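50S ribosomal protein L10 (Thermotoga maritima, PDB 1ZAV) probably forms part of the ribosomal stalk, binding rRNA of the large subunit and anchoring L7/L12 dimers where GTP-bound translation factors engage the ribosome. Local coordinates at residues K13-S16 with E17-K21; A36-T39 with E40-R44; V57-N60 with T61-N64; I99-N102 with F103-K107. One frame throughout, in Å; residues are numbered along the deposited sequence.

Overall arrangement
All four contacts are local, joining side chains three to five residues apart in the globular part of the chain, where helices flank a five-stranded antiparallel sheet; the long helix 138-176, whose region 138-180 binds L7/L12 dimers, takes no part in them. They form two touching pairs. Interactions 1 and 3, with centres about 13 Å apart, meet where CE of Met15 lies 3.3 Å from CD2 of Leu62. Interactions 2 and 4, about 11 Å apart between centres, are joined by a salt bridge from NH1 of Arg44 to OD1 of Asp106 at 2.8 Å. Between the pairs, interactions 2 and 3 come within about 5 Å at their nearest atoms without touching.

Interaction 1. Residues K13-S16 with E17-K21; sequences KEMS and EIFKK
Met15 and Phe19, one turn apart near the end of helix 5-19, form a Met-aromatic contact. The methionine has CG anti to its own backbone N (chi1 -174°), which sets CG over one face of the ring, 4.0 Å from the ring centroid of Phe19. The bend at chi2 then places SD of Met15 obliquely, 3.6 Å from CZ of Phe19. Phe19 instead turns CG anti to its carbonyl carbon (chi1 -67°), and the two side chains rise together from the buried side of the helix onto Leu62 and Ala66 of helix 60-69 and onto Tyr87 of the sheet. Their backbones are joined as well, by a nearly straight bond of 2.9 Å from N of Phe19 to O of Met15.

On the exposed side, Glu17, extended beyond CG, runs back along the turn before it. Its CG rests 3.1 Å from O of Lys13, and OE1 of Glu17 comes 3.6 Å from CG of Lys13, whose chain is bent. OG of Ser16, on the buried side, is hydrogen-bonded chiefly to the carbonyl of Val12 and also to that of Ala66 in helix 60-69, so its one proton is probably shared. With NZ of Lys13 4.4 Å from OE2 of Glu17, beyond salt-bridge range, the opposite charges are likely to attract only loosely, whereas sulfur, methylene and ring give the buried side a close apolar contact.

Interaction 2. Residues A36-T39 with E40-R44; sequences ADLT and ELRSR
One face of the Arg42 guanidinium carries Leu38, with CD1 of the leucine 3.5 Å above the plane and offset toward the rim. CD1 of Leu38 lies 3.6 Å from NE of Arg42, while the other methyl, CD2, approaches NH1 of Arg42 at 3.7 Å. NH2 of Arg42 is hydrogen-bonded to the carbonyl of Phe55 in strand 53-58. The arginine chain reaches this position extended from CG to NE, with CG anti to the carbonyl carbon (chi1 -78°). An alanine in place of Leu38 would leave that face without its two methyls, and the guanidinium would probably lose apolar support and rely on its hydrogen bonds.

This is an i to i+4 pairing along helix 35-49, which packs against strand 53-58 through Leu38 and Leu41 and against helix 94-106 through Asp37, Glu40 and Arg44. One residue further along, O of Thr39 accepts two bonds from Ser43. Its N donates at 2.9 Å to O of Thr39, and OG donates to the same oxygen at 2.8 Å from the opposite face of the carbonyl plane, 38° out of it. OG1 of Thr39 returns to the carbonyl of Val35, and OD2 of Asp37 accepts from the backbone N of Thr34.

Interaction 3. Residues V57-N60 with T61-N64; sequences VVKN and TLLN
Lys59, the N-cap residue of helix 60-69, uses its carbonyl to accept from N of Leu63 at 3.1 Å, a donor lying in the carbonyl plane. The next carbonyl follows suit, O of Asn60 taking N of Asn64 at 2.8 Å. At the other end of Lys59, NZ donates to a water 2.7 Å away, which also makes a weak bond with OG1 of Thr61. Bends at chi3 and chi4 carry the ammonium back toward the first turn, while CG of Lys59 presses on CB of Leu62 at 3.4 Å, tighter than an ordinary carbon contact.

The chain here passes from strand 53-58, at one edge of the sheet within this chain, into the helix, and Val58 keeps its backbone bonds to Thr83 of the adjacent strand. CG1 of Val58 meets CD1 of Leu62 at 3.5 Å and CG of Leu63 at 3.8 Å, close to Met15 of helix 5-19. A serine in place of Leu63 would probably open a gap beside Val58 and Met15 and put a hydroxyl among apolar groups. The amide of Asn64 uses OD1 to bind the hydroxyl of Tyr75, whereas that of Asn60 makes weak bonds to Gly81 and Thr83.

Interaction 4. Residues I99-N102 with F103-K107; sequences IIYN and FYKDK
Ile100 and Tyr104 lie side by side, one turn apart on helix 94-106, which packs against the sheet at strand 114-119 and against helix 35-49. This buried side is the close-packed part of the contact. CG1 of Ile100 sits 3.8 Å from CE1 of Tyr104, and both side chains point the same way, onto Leu114. The isoleucine reaches the ring because CG1 stands anti to its backbone N (chi1 -166°), directing that branch along the ring. Beneath them N of Tyr104 donates to O of Ile100 at 3.1 Å. The phenol end has its own anchor, since OH of Tyr104 bonds to the carbonyl of Asp29, and its ring meets that of Phe33 with the planes at about 50°. Phe103, also buried, turns from this pair toward Asp37 of helix 35-49.

Toward solvent the contact narrows to a single methylene against a ring, and the charged end of the lysine is exposed. Tyr101 is only partly exposed, its ring lying against Val129 and Ala133 of helix 126-133, but its partner Lys105 is exposed. The lysine approaches the ring obliquely through its CD methylene, then bends at chi3 and leads the ammonium away from the ring. NZ of Lys105 ends 4.0 Å from ND2 of Asn102, near it without a bond, and the two side chains run alongside each other. Asp106, exposed as well, turns OD1 to Arg44 of helix 35-49. The nearest approach of Lys105 to the tyrosine ring is that of its methylene CD, 3.5 Å from CE2 of Tyr101.

Interaction 1. Residues K13-S16 with E17-K21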
loop_
_atom_site.group_PDB
_atom_site.type_symbol
_atom_site.label_atom_id
_atom_site.label_comp_id
_atom_site.label_asym_id
_atom_site.label_seq_id
_atom_site.Cartn_x
_atom_site.Cartn_y
_atom_site.Cartn_z
ATOM N N LYS A 13 -2.910 34.748 -23.203
ATOM C CA LYS A 13 -1.634 34.811 -22.510
ATOM C C LYS A 13 -1.845 34.642 -21.007
ATOM O O LYS A 13 -1.151 33.861 -20.361
ATOM C CB LYS A 13 -0.954 36.154 -22.791
ATOM C CG LYS A 13 0.351 36.378 -22.047
ATOM C CD LYS A 13 1.558 35.967 -22.867
ATOM C CE LYS A 13 2.811 36.667 -22.360
ATOM N NZ LYS A 13 2.649 38.157 -22.391
ATOM N N GLU A 14 -2.806 35.380 -20.459
ATOM C CA GLU A 14 -3.101 35.308 -19.032
ATOM C C GLU A 14 -3.401 33.875 -18.615
ATOM O O GLU A 14 -2.803 33.348 -17.682
ATOM C CB GLU A 14 -4.298 36.192 -18.689
ATOM C CG GLU A 14 -4.031 37.676 -18.837
ATOM C CD GLU A 14 -5.190 38.529 -18.363
ATOM O OE1 GLU A 14 -6.336 38.284 -18.808
ATOM O OE2 GLU A 14 -4.952 39.453 -17.554
ATOM N N MET A 15 -4.342 33.258 -19.316
ATOM C CA MET A 15 -4.738 31.885 -19.041
ATOM C C MET A 15 -3.550 30.936 -19.175
ATOM O O MET A 15 -3.315 30.094 -18.307
ATOM C CB MET A 15 -5.838 31.472 -20.015
ATOM C CG MET A 15 -6.417 30.117 -19.736
ATOM S SD MET A 15 -7.762 30.226 -18.575
ATOM C CE MET A 15 -9.120 30.193 -19.695
ATOM N N SER A 16 -2.794 31.077 -20.266
ATOM C CA SER A 16 -1.635 30.223 -20.510
ATOM C C SER A 16 -0.641 30.306 -19.363
ATOM O O SER A 16 -0.063 29.300 -18.953
ATOM C CB SER A 16 -0.934 30.615 -21.821
ATOM O OG SER A 16 -1.736 30.326 -22.956
ATOM N N GLU A 17 -0.429 31.516 -18.855
ATOM C CA GLU A 17 0.490 31.714 -17.752
ATOM C C GLU A 17 -0.070 31.069 -16.487
ATOM O O GLU A 17 0.682 30.532 -15.687
ATOM C CB GLU A 17 0.743 33.210 -17.538
ATOM C CG GLU A 17 1.467 33.860 -18.720
ATOM C CD GLU A 17 1.626 35.363 -18.579
ATOM O OE1 GLU A 17 0.600 36.063 -18.423
ATOM O OE2 GLU A 17 2.779 35.846 -18.634
ATOM N N ILE A 18 -1.382 31.123 -16.299
ATOM C CA ILE A 18 -1.965 30.506 -15.113
ATOM C C ILE A 18 -1.734 28.999 -15.178
ATOM O O ILE A 18 -1.221 28.407 -14.230
ATOM C CB ILE A 18 -3.476 30.773 -15.007
ATOM C CG1 ILE A 18 -3.725 32.227 -14.600
ATOM C CG2 ILE A 18 -4.100 29.840 -13.966
ATOM C CD1 ILE A 18 -5.183 32.620 -14.636
ATOM N N PHE A 19 -2.092 28.386 -16.304
ATOM C CA PHE A 19 -1.917 26.943 -16.470
ATOM C C PHE A 19 -0.464 26.499 -16.347
ATOM O O PHE A 19 -0.187 25.315 -16.141
ATOM C CB PHE A 19 -2.485 26.463 -17.817
ATOM C CG PHE A 19 -3.983 26.584 -17.936
ATOM C CD1 PHE A 19 -4.786 26.711 -16.802
ATOM C CD2 PHE A 19 -4.595 26.547 -19.182
ATOM C CE1 PHE A 19 -6.171 26.808 -16.915
ATOM C CE2 PHE A 19 -5.980 26.641 -19.308
ATOM C CZ PHE A 19 -6.771 26.771 -18.169
ATOM N N LYS A 20 0.470 27.436 -16.479
ATOM C CA LYS A 20 1.878 27.095 -16.351
ATOM C C LYS A 20 2.282 26.940 -14.889
ATOM O O LYS A 20 3.352 26.411 -14.591
ATOM C CB LYS A 20 2.766 28.163 -17.001
ATOM C CG LYS A 20 2.820 28.118 -18.519
ATOM C CD LYS A 20 3.919 29.035 -19.047
ATOM C CE LYS A 20 5.293 28.597 -18.549
ATOM N NZ LYS A 20 6.357 29.585 -18.888
ATOM N N LYS A 21 1.438 27.397 -13.969
ATOM C CA LYS A 21 1.785 27.291 -12.559
ATOM C C LYS A 21 0.804 26.488 -11.702
ATOM O O LYS A 21 1.020 26.325 -10.506
ATOM C CB LYS A 21 1.949 28.684 -11.945
ATOM C CG LYS A 21 0.646 29.383 -11.590
ATOM C CD LYS A 21 0.897 30.438 -10.507
ATOM C CE LYS A 21 -0.401 31.004 -9.947
ATOM N NZ LYS A 21 -0.172 31.812 -8.713
#

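Interaction 2. Residues A36-T39 with E40-R44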
loop_
_atom_site.group_PDB
_atom_site.type_symbol
_atom_site.label_atom_id
_atom_site.label_comp_id
_atom_site.label_asym_id
_atom_site.label_seq_id
_atom_site.Cartn_x
_atom_site.Cartn_y
_atom_site.Cartn_z
ATOM N N ALA A 36 -26.813 29.661 -8.296
ATOM C CA ALA A 36 -26.808 29.318 -6.884
ATOM C C ALA A 36 -25.820 28.179 -6.671
ATOM O O ALA A 36 -25.031 28.205 -5.732
ATOM C CB ALA A 36 -28.207 28.898 -6.433
ATOM N N ASP A 37 -25.864 27.184 -7.554
ATOM C CA ASP A 37 -24.965 26.039 -7.467
ATOM C C ASP A 37 -23.518 26.491 -7.659
ATOM O O ASP A 37 -22.619 26.069 -6.931
ATOM C CB ASP A 37 -25.305 24.995 -8.537
ATOM C CG ASP A 37 -26.705 24.441 -8.392
ATOM O OD1 ASP A 37 -27.242 24.498 -7.269
ATOM O OD2 ASP A 37 -27.261 23.936 -9.393
ATOM N N LEU A 38 -23.301 27.344 -8.653
ATOM C CA LEU A 38 -21.960 27.856 -8.921
ATOM C C LEU A 38 -21.469 28.555 -7.653
ATOM O O LEU A 38 -20.359 28.307 -7.184
ATOM C CB LEU A 38 -22.012 28.849 -10.081
ATOM C CG LEU A 38 -20.712 29.545 -10.497
ATOM C CD1 LEU A 38 -19.652 28.506 -10.904
ATOM C CD2 LEU A 38 -21.025 30.486 -11.651
ATOM N N THR A 39 -22.319 29.412 -7.088
ATOM C CA THR A 39 -21.958 30.148 -5.879
ATOM C C THR A 39 -21.603 29.195 -4.737
ATOM O O THR A 39 -20.598 29.388 -4.054
ATOM C CB THR A 39 -23.102 31.104 -5.442
ATOM O OG1 THR A 39 -23.290 32.111 -6.443
ATOM C CG2 THR A 39 -22.757 31.792 -4.126
ATOM N N GLU A 40 -22.409 28.154 -4.547
ATOM C CA GLU A 40 -22.148 27.184 -3.485
ATOM C C GLU A 40 -20.844 26.405 -3.691
ATOM O O GLU A 40 -20.070 26.218 -2.752
ATOM C CB GLU A 40 -23.323 26.208 -3.356
ATOM C CG GLU A 40 -23.120 25.128 -2.300
ATOM C CD GLU A 40 -22.951 25.697 -0.900
ATOM O OE1 GLU A 40 -22.014 26.497 -0.679
ATOM O OE2 GLU A 40 -23.757 25.345 -0.013
ATOM N N LEU A 41 -20.592 25.946 -4.912
ATOM C CA LEU A 41 -19.357 25.217 -5.184
ATOM C C LEU A 41 -18.157 26.129 -4.927
ATOM O O LEU A 41 -17.172 25.716 -4.316
ATOM C CB LEU A 41 -19.327 24.712 -6.632
ATOM C CG LEU A 41 -18.048 24.043 -7.163
ATOM C CD1 LEU A 41 -17.612 22.846 -6.302
ATOM C CD2 LEU A 41 -18.312 23.588 -8.586
ATOM N N ARG A 42 -18.242 27.369 -5.396
ATOM C CA ARG A 42 -17.143 28.311 -5.204
ATOM C C ARG A 42 -16.907 28.598 -3.734
ATOM O O ARG A 42 -15.772 28.792 -3.309
ATOM C CB ARG A 42 -17.414 29.615 -5.954
ATOM C CG ARG A 42 -17.143 29.501 -7.440
ATOM C CD ARG A 42 -17.508 30.769 -8.173
ATOM N NE ARG A 42 -17.115 30.688 -9.578
ATOM C CZ ARG A 42 -17.518 31.532 -10.521
ATOM N NH1 ARG A 42 -18.337 32.538 -10.221
ATOM N NH2 ARG A 42 -17.091 31.371 -11.770
ATOM N N SER A 43 -17.988 28.622 -2.960
ATOM C CA SER A 43 -17.886 28.874 -1.531
ATOM C C SER A 43 -17.194 27.697 -0.846
ATOM O O SER A 43 -16.336 27.895 0.014
ATOM C CB SER A 43 -19.279 29.082 -0.931
ATOM O OG SER A 43 -19.918 30.212 -1.515
ATOM N N ARG A 44 -17.561 26.474 -1.232
ATOM C CA ARG A 44 -16.943 25.289 -0.642
ATOM C C ARG A 44 -15.456 25.265 -0.973
ATOM O O ARG A 44 -14.630 24.862 -0.152
ATOM C CB ARG A 44 -17.617 24.007 -1.153
ATOM C CG ARG A 44 -19.075 23.821 -0.689
ATOM C CD ARG A 44 -19.617 22.433 -1.056
ATOM N NE ARG A 44 -21.078 22.342 -0.932
ATOM C CZ ARG A 44 -21.787 21.242 -1.169
ATOM N NH1 ARG A 44 -21.179 20.122 -1.538
ATOM N NH2 ARG A 44 -23.109 21.261 -1.059
#

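Interaction 3. Residues V57-N60 with T61-N64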
loop_
_atom_site.group_PDB
_atom_site.type_symbol
_atom_site.label_atom_id
_atom_site.label_comp_id
_atom_site.label_asym_id
_atom_site.label_seq_id
_atom_site.Cartn_x
_atom_site.Cartn_y
_atom_site.Cartn_z
ATOM N N VAL A 57 -16.370 28.716 -16.001
ATOM C CA VAL A 57 -16.835 28.153 -17.261
ATOM C C VAL A 57 -16.030 28.914 -18.302
ATOM O O VAL A 57 -16.033 30.146 -18.312
ATOM C CB VAL A 57 -18.335 28.423 -17.497
ATOM C CG1 VAL A 57 -18.722 27.988 -18.910
ATOM C CG2 VAL A 57 -19.169 27.664 -16.464
ATOM N N VAL A 58 -15.326 28.186 -19.163
ATOM C CA VAL A 58 -14.502 28.825 -20.182
ATOM C C VAL A 58 -14.675 28.200 -21.562
ATOM O O VAL A 58 -14.646 26.977 -21.720
ATOM C CB VAL A 58 -13.006 28.768 -19.803
ATOM C CG1 VAL A 58 -12.171 29.511 -20.848
ATOM C CG2 VAL A 58 -12.797 29.374 -18.427
ATOM N N LYS A 59 -14.860 29.059 -22.555
ATOM C CA LYS A 59 -15.024 28.627 -23.935
ATOM C C LYS A 59 -13.879 27.702 -24.352
ATOM O O LYS A 59 -12.718 27.945 -24.026
ATOM C CB LYS A 59 -15.059 29.850 -24.849
ATOM C CG LYS A 59 -13.890 30.799 -24.628
ATOM C CD LYS A 59 -13.822 31.874 -25.697
ATOM C CE LYS A 59 -13.605 31.267 -27.078
ATOM N NZ LYS A 59 -14.805 30.526 -27.570
ATOM N N ASN A 60 -14.222 26.643 -25.077
ATOM C CA ASN A 60 -13.248 25.664 -25.544
ATOM C C ASN A 60 -12.068 26.259 -26.306
ATOM O O ASN A 60 -10.914 25.961 -26.005
ATOM C CB ASN A 60 -13.942 24.628 -26.430
ATOM C CG ASN A 60 -14.947 23.798 -25.666
ATOM O OD1 ASN A 60 -14.601 23.140 -24.687
ATOM N ND2 ASN A 60 -16.201 23.826 -26.107
ATOM N N THR A 61 -12.359 27.091 -27.301
ATOM C CA THR A 61 -11.311 27.700 -28.109
ATOM C C THR A 61 -10.241 28.346 -27.233
ATOM O O THR A 61 -9.050 28.135 -27.449
ATOM C CB THR A 61 -11.898 28.748 -29.081
ATOM O OG1 THR A 61 -12.824 28.107 -29.973
ATOM C CG2 THR A 61 -10.788 29.400 -29.904
ATOM N N LEU A 62 -10.671 29.122 -26.243
ATOM C CA LEU A 62 -9.758 29.791 -25.314
ATOM C C LEU A 62 -8.930 28.762 -24.540
ATOM O O LEU A 62 -7.713 28.897 -24.413
ATOM C CB LEU A 62 -10.557 30.636 -24.319
ATOM C CG LEU A 62 -9.882 31.764 -23.531
ATOM C CD1 LEU A 62 -10.907 32.326 -22.553
ATOM C CD2 LEU A 62 -8.652 31.280 -22.781
ATOM N N LEU A 63 -9.604 27.749 -23.999
ATOM C CA LEU A 63 -8.925 26.699 -23.247
ATOM C C LEU A 63 -7.868 26.016 -24.106
ATOM O O LEU A 63 -6.735 25.809 -23.674
ATOM C CB LEU A 63 -9.928 25.648 -22.769
ATOM C CG LEU A 63 -10.810 26.038 -21.581
ATOM C CD1 LEU A 63 -11.680 24.858 -21.181
ATOM C CD2 LEU A 63 -9.931 26.463 -20.420
ATOM N N ASN A 64 -8.255 25.667 -25.327
ATOM C CA ASN A 64 -7.352 25.000 -26.243
ATOM C C ASN A 64 -6.058 25.799 -26.454
ATOM O O ASN A 64 -4.972 25.286 -26.224
ATOM C CB ASN A 64 -8.050 24.754 -27.582
ATOM C CG ASN A 64 -7.505 23.533 -28.304
ATOM O OD1 ASN A 64 -6.306 23.435 -28.561
ATOM N ND2 ASN A 64 -8.387 22.594 -28.631
HETATM O O HOH W 1 -16.035 29.101 -29.454
#

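Interaction 4. Residues I99-N102 with F103-K107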
loop_
_atom_site.group_PDB
_atom_site.type_symbol
_atom_site.label_atom_id
_atom_site.label_comp_id
_atom_site.label_asym_id
_atom_site.label_seq_id
_atom_site.Cartn_x
_atom_site.Cartn_y
_atom_site.Cartn_z
ATOM N N ILE A 99 -13.877 18.050 -3.242
ATOM C CA ILE A 99 -14.946 19.026 -3.122
ATOM C C ILE A 99 -15.906 19.013 -4.314
ATOM O O ILE A 99 -17.122 19.002 -4.134
ATOM C CB ILE A 99 -14.374 20.474 -2.927
ATOM C CG1 ILE A 99 -13.703 20.581 -1.554
ATOM C CG2 ILE A 99 -15.494 21.517 -3.035
ATOM C CD1 ILE A 99 -12.957 21.885 -1.314
ATOM N N ILE A 100 -15.377 19.006 -5.535
ATOM C CA ILE A 100 -16.262 19.026 -6.685
ATOM C C ILE A 100 -16.906 17.663 -6.919
ATOM O O ILE A 100 -18.008 17.570 -7.459
ATOM C CB ILE A 100 -15.523 19.487 -7.966
ATOM C CG1 ILE A 100 -16.547 19.839 -9.053
ATOM C CG2 ILE A 100 -14.581 18.402 -8.436
ATOM C CD1 ILE A 100 -15.930 20.424 -10.314
ATOM N N TYR A 101 -16.216 16.607 -6.508
ATOM C CA TYR A 101 -16.752 15.253 -6.652
ATOM C C TYR A 101 -17.999 15.132 -5.760
ATOM O O TYR A 101 -19.055 14.689 -6.204
ATOM C CB TYR A 101 -15.713 14.217 -6.209
ATOM C CG TYR A 101 -16.179 12.778 -6.341
ATOM C CD1 TYR A 101 -16.198 12.141 -7.582
ATOM C CD2 TYR A 101 -16.610 12.057 -5.223
ATOM C CE1 TYR A 101 -16.633 10.815 -7.709
ATOM C CE2 TYR A 101 -17.050 10.734 -5.338
ATOM C CZ TYR A 101 -17.057 10.121 -6.584
ATOM O OH TYR A 101 -17.486 8.817 -6.702
ATOM N N ASN A 102 -17.869 15.547 -4.505
ATOM C CA ASN A 102 -18.985 15.483 -3.561
ATOM C C ASN A 102 -20.087 16.499 -3.872
ATOM O O ASN A 102 -21.230 16.336 -3.441
ATOM C CB ASN A 102 -18.468 15.680 -2.132
ATOM C CG ASN A 102 -17.629 14.505 -1.646
ATOM O OD1 ASN A 102 -16.809 14.646 -0.736
ATOM N ND2 ASN A 102 -17.838 13.336 -2.249
ATOM N N PHE A 103 -19.752 17.549 -4.621
ATOM C CA PHE A 103 -20.746 18.552 -4.974
ATOM C C PHE A 103 -21.670 17.967 -6.033
ATOM O O PHE A 103 -22.896 18.083 -5.932
ATOM C CB PHE A 103 -20.077 19.820 -5.523
ATOM C CG PHE A 103 -21.052 20.902 -5.905
ATOM C CD1 PHE A 103 -21.605 21.734 -4.937
ATOM C CD2 PHE A 103 -21.420 21.084 -7.232
ATOM C CE1 PHE A 103 -22.513 22.727 -5.284
ATOM C CE2 PHE A 103 -22.327 22.068 -7.595
ATOM C CZ PHE A 103 -22.876 22.897 -6.618
ATOM N N TYR A 104 -21.079 17.348 -7.054
ATOM C CA TYR A 104 -21.858 16.737 -8.124
ATOM C C TYR A 104 -22.736 15.640 -7.530
ATOM O O TYR A 104 -23.863 15.432 -7.971
ATOM C CB TYR A 104 -20.938 16.146 -9.200
ATOM C CG TYR A 104 -20.606 17.118 -10.314
ATOM C CD1 TYR A 104 -20.024 18.357 -10.037
ATOM C CD2 TYR A 104 -20.916 16.818 -11.641
ATOM C CE1 TYR A 104 -19.764 19.284 -11.060
ATOM C CE2 TYR A 104 -20.658 17.729 -12.669
ATOM C CZ TYR A 104 -20.085 18.961 -12.369
ATOM O OH TYR A 104 -19.852 19.869 -13.375
ATOM N N LYS A 105 -22.210 14.949 -6.525
ATOM C CA LYS A 105 -22.960 13.885 -5.863
ATOM C C LYS A 105 -24.151 14.450 -5.100
ATOM O O LYS A 105 -25.266 13.937 -5.212
ATOM C CB LYS A 105 -22.054 13.103 -4.908
ATOM C CG LYS A 105 -21.346 11.929 -5.563
ATOM C CD LYS A 105 -20.411 11.221 -4.591
ATOM C CE LYS A 105 -21.144 10.726 -3.353
ATOM N NZ LYS A 105 -20.206 10.080 -2.391
ATOM N N ASP A 106 -23.914 15.506 -4.328
ATOM C CA ASP A 106 -24.976 16.150 -3.560
ATOM C C ASP A 106 -26.082 16.640 -4.495
ATOM O O ASP A 106 -27.258 16.654 -4.135
ATOM C CB ASP A 106 -24.421 17.346 -2.779
ATOM C CG ASP A 106 -23.379 16.948 -1.761
ATOM O OD1 ASP A 106 -22.793 17.852 -1.127
ATOM O OD2 ASP A 106 -23.142 15.735 -1.588
ATOM N N LYS A 107 -25.696 17.050 -5.700
ATOM C CA LYS A 107 -26.656 17.545 -6.675
ATOM C C LYS A 107 -27.227 16.424 -7.529
ATOM O O LYS A 107 -28.065 16.658 -8.398
ATOM C CB LYS A 107 -26.005 18.611 -7.563
ATOM C CG LYS A 107 -26.242 20.031 -7.073
ATOM C CD LYS A 107 -25.850 20.185 -5.613
ATOM C CE LYS A 107 -26.473 21.427 -5.011
ATOM N NZ LYS A 107 -26.159 21.567 -3.562
#